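Long-range contact in histidine phosphotransferase (Caulobacter crescentus, PDB 2OOC), which probably relays phosphoryl groups in a phosphotransfer pathway that regulates stalk biogenesis: residues 30-41 against 55-66. Sequence-based numbering, arbitrary orientation. Where two conformers were deposited one is given.
Sequences VLALFREQAALW and AVHTVKGAARGV
The indole of Trp41 is covered on one face by the methyl of Thr58 and on the opposite face by CG of its own neighbour Leu40. Thr58 CG2 stands 3.6 Å from the centroid of the five-membered ring, 19° off its normal, a CH-pi contact in which a small methyl presents hydrogens to the pi cloud. That methyl lies anti to the backbone N of Thr58, while OG1, beside the backbone N, lies by the benzo ring and is hydrogen-bonded to Asp54 O one turn earlier; a beta-branched threonine thus serves the ring and its own helix at once. The benzo part of the indole reaches Ala55, with Trp41 CE3 3.5 Å from Ala55 CA, and a residue as small as alanine lets the wide ring come close to the helix backbone.

Phe34 works differently: its flat, apolar ring meets the backbone of helix 52-66 by an edge, CE1 lying 3.8 Å from Ala63 N, near the ring plane. With CG anti to the backbone N (chi1 -180°), the ring reaches straight across the interface. Ala62, with only a methyl, lets this edge come close, its CB 3.8 Å from Phe34 CD1, and Val66 CG2 comes in obliquely at the same carbon. Ile99 of helix 85-111 also touches Phe34, extending the apolar cluster into the core. Beyond it Val30 and Val66 slide past each other, short branched residues whose CG1 methyls pack tightly at 3.5 Å.

No hydrogen bond crosses between the segments, so the interface rests on apolar contacts, the methyl of Thr58 included. The axes of segments 30-41 and 55-66 approach to 10.3 Å and run nearly antiparallel (168°); helices 24-41 and 52-66 are thus neighbours in the antiparallel four-helix bundle characteristic of Hpt domains.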
loop_
_atom_site.group_PDB
_atom_site.type_symbol
_atom_site.label_atom_id
_atom_site.label_comp_id
_atom_site.label_asym_id
_atom_site.label_seq_id
_atom_site.Cartn_x
_atom_site.Cartn_y
_atom_site.Cartn_z
ATOM N N VAL A 30 3.397 11.062 0.977
ATOM C CA VAL A 30 3.377 9.731 1.521
ATOM C C VAL A 30 2.847 8.728 0.469
ATOM O O VAL A 30 3.366 7.610 0.323
ATOM C CB VAL A 30 2.561 9.676 2.827
ATOM C CG1 VAL A 30 2.276 8.198 3.195
ATOM C CG2 VAL A 30 3.299 10.462 3.936
ATOM N N LEU A 31 1.817 9.143 -0.242
ATOM C CA LEU A 31 1.248 8.298 -1.317
ATOM C C LEU A 31 2.333 8.020 -2.367
ATOM O O LEU A 31 2.501 6.891 -2.870
ATOM C CB LEU A 31 0.009 8.883 -1.972
ATOM C CG LEU A 31 -1.204 8.990 -1.047
ATOM C CD1 LEU A 31 -2.286 9.581 -1.836
ATOM C CD2 LEU A 31 -1.475 7.612 -0.395
ATOM N N ALA A 32 3.110 9.053 -2.722
ATOM C CA ALA A 32 4.187 8.856 -3.678
ATOM C C ALA A 32 5.299 7.920 -3.163
ATOM O O ALA A 32 5.742 7.039 -3.895
ATOM C CB ALA A 32 4.746 10.205 -4.119
ATOM N N LEU A 33 5.633 8.031 -1.878
ATOM C CA LEU A 33 6.588 7.123 -1.278
ATOM C C LEU A 33 6.091 5.683 -1.283
ATOM O O LEU A 33 6.847 4.769 -1.577
ATOM C CB LEU A 33 6.859 7.575 0.171
ATOM C CG LEU A 33 7.640 8.893 0.323
ATOM C CD1 LEU A 33 7.715 9.318 1.868
ATOM C CD2 LEU A 33 9.013 8.775 -0.334
ATOM N N PHE A 34 4.822 5.489 -0.994
ATOM C CA PHE A 34 4.271 4.154 -0.950
ATOM C C PHE A 34 4.315 3.536 -2.346
ATOM O O PHE A 34 4.670 2.383 -2.507
ATOM C CB PHE A 34 2.838 4.146 -0.467
ATOM C CG PHE A 34 2.234 2.765 -0.401
ATOM C CD1 PHE A 34 2.388 1.984 0.742
ATOM C CD2 PHE A 34 1.571 2.218 -1.474
ATOM C CE1 PHE A 34 1.861 0.704 0.755
ATOM C CE2 PHE A 34 1.012 0.967 -1.466
ATOM C CZ PHE A 34 1.203 0.175 -0.345
ATOM N N ARG A 35 3.978 4.329 -3.356
ATOM C CA ARG A 35 3.980 3.818 -4.716
ATOM C C ARG A 35 5.398 3.429 -5.132
ATOM O O ARG A 35 5.612 2.455 -5.825
ATOM C CB ARG A 35 3.319 4.809 -5.704
ATOM C CG ARG A 35 1.799 4.704 -5.678
ATOM C CD ARG A 35 1.104 5.967 -6.190
ATOM N NE ARG A 35 1.634 6.432 -7.472
ATOM C CZ ARG A 35 1.007 6.357 -8.655
ATOM N NH1 ARG A 35 -0.204 5.814 -8.763
ATOM N NH2 ARG A 35 1.613 6.829 -9.755
ATOM N N GLU A 36 6.378 4.194 -4.666
ATOM C CA GLU A 36 7.787 3.912 -4.942
ATOM C C GLU A 36 8.249 2.623 -4.281
ATOM O O GLU A 36 8.911 1.757 -4.923
ATOM C CB GLU A 36 8.669 5.051 -4.436
ATOM C CG GLU A 36 8.735 6.226 -5.323
ATOM C CD GLU A 36 9.657 7.302 -4.710
ATOM O OE1 GLU A 36 10.766 6.908 -4.212
ATOM O OE2 GLU A 36 9.240 8.502 -4.679
ATOM N N GLN A 37 7.897 2.443 -3.016
ATOM C CA GLN A 37 8.198 1.207 -2.300
ATOM C C GLN A 37 7.511 0.036 -2.988
ATOM O O GLN A 37 8.122 -1.053 -3.183
ATOM C CB GLN A 37 7.693 1.259 -0.864
ATOM C CG GLN A 37 8.423 2.114 0.081
ATOM C CD GLN A 37 9.216 1.303 1.078
ATOM O OE1 GLN A 37 8.964 1.353 2.295
ATOM N NE2 GLN A 37 10.201 0.561 0.569
ATOM N N ALA A 38 6.243 0.184 -3.380
ATOM C CA ALA A 38 5.526 -0.879 -4.085
ATOM C C ALA A 38 6.215 -1.239 -5.372
ATOM O O ALA A 38 6.378 -2.425 -5.744
ATOM C CB ALA A 38 4.045 -0.460 -4.401
ATOM N N ALA A 39 6.620 -0.255 -6.140
ATOM C CA ALA A 39 7.364 -0.562 -7.372
ATOM C C ALA A 39 8.667 -1.343 -7.169
ATOM O O ALA A 39 8.982 -2.192 -7.994
ATOM C CB ALA A 39 7.640 0.705 -8.133
ATOM N N LEU A 40 9.370 -1.061 -6.101
ATOM C CA LEU A 40 10.627 -1.736 -5.736
ATOM C C LEU A 40 10.359 -3.187 -5.305
ATOM O O LEU A 40 11.047 -4.119 -5.746
ATOM C CB LEU A 40 11.335 -0.987 -4.626
ATOM C CG LEU A 40 12.699 -1.577 -4.148
ATOM C CD1 LEU A 40 13.573 -1.872 -5.352
ATOM C CD2 LEU A 40 13.314 -0.698 -3.150
ATOM N N TRP A 41 9.409 -3.366 -4.398
ATOM C CA TRP A 41 9.244 -4.660 -3.756
ATOM C C TRP A 41 8.245 -5.602 -4.413
ATOM O O TRP A 41 8.382 -6.834 -4.301
ATOM C CB TRP A 41 8.911 -4.424 -2.262
ATOM C CG TRP A 41 10.021 -3.831 -1.513
ATOM C CD1 TRP A 41 10.190 -2.483 -1.221
ATOM C CD2 TRP A 41 11.156 -4.496 -0.930
ATOM N NE1 TRP A 41 11.350 -2.286 -0.526
ATOM C CE2 TRP A 41 11.956 -3.492 -0.307
ATOM C CE3 TRP A 41 11.583 -5.837 -0.870
ATOM C CZ2 TRP A 41 13.112 -3.783 0.382
ATOM C CZ3 TRP A 41 12.752 -6.119 -0.146
ATOM C CH2 TRP A 41 13.486 -5.104 0.458
ATOM N N ALA A 55 10.271 -8.808 1.067
ATOM C CA ALA A 55 9.221 -8.040 0.397
ATOM C C ALA A 55 7.935 -8.048 1.208
ATOM O O ALA A 55 7.318 -6.972 1.409
ATOM C CB ALA A 55 9.007 -8.490 -1.043
ATOM N N VAL A 56 7.490 -9.204 1.673
ATOM C CA VAL A 56 6.252 -9.260 2.469
ATOM C C VAL A 56 6.417 -8.422 3.722
ATOM O O VAL A 56 5.518 -7.630 4.091
ATOM C CB VAL A 56 5.828 -10.699 2.802
ATOM C CG1 VAL A 56 4.666 -10.688 3.828
ATOM C CG2 VAL A 56 5.453 -11.422 1.514
ATOM N N HIS A 57 7.548 -8.551 4.401
ATOM C CA HIS A 57 7.803 -7.760 5.584
ATOM C C HIS A 57 7.756 -6.262 5.320
ATOM O O HIS A 57 7.193 -5.499 6.081
ATOM C CB HIS A 57 9.192 -8.155 6.140
ATOM C CG HIS A 57 9.640 -7.291 7.279
ATOM N ND1 HIS A 57 9.205 -7.487 8.573
ATOM C CD2 HIS A 57 10.487 -6.230 7.319
ATOM C CE1 HIS A 57 9.743 -6.570 9.358
ATOM N NE2 HIS A 57 10.515 -5.788 8.618
ATOM N N THR A 58 8.403 -5.834 4.241
ATOM C CA THR A 58 8.536 -4.433 3.922
ATOM C C THR A 58 7.172 -3.871 3.506
ATOM O O THR A 58 6.741 -2.829 3.969
ATOM C CB THR A 58 9.597 -4.229 2.814
ATOM O OG1 THR A 58 10.845 -4.765 3.286
ATOM C CG2 THR A 58 9.749 -2.731 2.451
ATOM N N VAL A 59 6.443 -4.587 2.653
ATOM C CA VAL A 59 5.076 -4.187 2.247
ATOM C C VAL A 59 4.195 -4.081 3.457
ATOM O O VAL A 59 3.391 -3.142 3.543
ATOM C CB VAL A 59 4.492 -5.115 1.147
ATOM C CG1 VAL A 59 3.029 -4.770 0.894
ATOM C CG2 VAL A 59 5.345 -4.970 -0.153
ATOM N N LYS A 60 4.330 -4.998 4.409
ATOM C CA LYS A 60 3.493 -4.998 5.589
ATOM C C LYS A 60 3.658 -3.695 6.331
ATOM O O LYS A 60 2.676 -3.047 6.700
ATOM C CB LYS A 60 3.804 -6.175 6.501
ATOM C CG LYS A 60 2.972 -6.257 7.745
ATOM C CD LYS A 60 3.339 -7.454 8.635
ATOM C CE LYS A 60 4.663 -7.328 9.257
ATOM N NZ LYS A 60 4.963 -8.441 10.255
ATOM N N GLY A 61 4.894 -3.280 6.523
ATOM C CA GLY A 61 5.103 -2.057 7.274
ATOM C C GLY A 61 4.679 -0.807 6.520
ATOM O O GLY A 61 4.139 0.161 7.121
ATOM N N ALA A 62 4.896 -0.802 5.204
ATOM C CA ALA A 62 4.503 0.349 4.368
ATOM C C ALA A 62 3.005 0.481 4.377
ATOM O O ALA A 62 2.436 1.576 4.445
ATOM C CB ALA A 62 4.971 0.205 2.951
ATOM N N ALA A 63 2.379 -0.658 4.280
ATOM C CA ALA A 63 0.913 -0.698 4.297
ATOM C C ALA A 63 0.317 -0.101 5.575
ATOM O O ALA A 63 -0.610 0.740 5.572
ATOM C CB ALA A 63 0.377 -2.158 4.092
ATOM N N ARG A 64 0.839 -0.572 6.687
ATOM C CA ARG A 64 0.330 -0.110 7.986
ATOM C C ARG A 64 0.673 1.359 8.185
ATOM O O ARG A 64 -0.054 2.080 8.871
ATOM C CB ARG A 64 0.851 -1.023 9.101
ATOM C CG ARG A 64 0.141 -2.346 9.077
ATOM C CD ARG A 64 0.723 -3.375 9.988
ATOM N NE ARG A 64 -0.116 -4.556 10.069
ATOM C CZ ARG A 64 0.302 -5.641 10.721
ATOM N NH1 ARG A 64 1.521 -5.664 11.256
ATOM N NH2 ARG A 64 -0.493 -6.682 10.834
ATOM N N GLY A 65 1.714 1.820 7.517
ATOM C CA GLY A 65 2.160 3.191 7.616
ATOM C C GLY A 65 1.198 4.149 6.982
ATOM O O GLY A 65 1.032 5.262 7.452
ATOM N N VAL A 66 0.584 3.740 5.879
ATOM C CA VAL A 66 -0.339 4.573 5.108
ATOM C C VAL A 66 -1.825 4.304 5.264
ATOM O O VAL A 66 -2.646 4.990 4.638
ATOM C CB VAL A 66 0.028 4.519 3.643
ATOM C CG1 VAL A 66 1.539 4.825 3.515
ATOM C CG2 VAL A 66 -0.427 3.190 2.913
#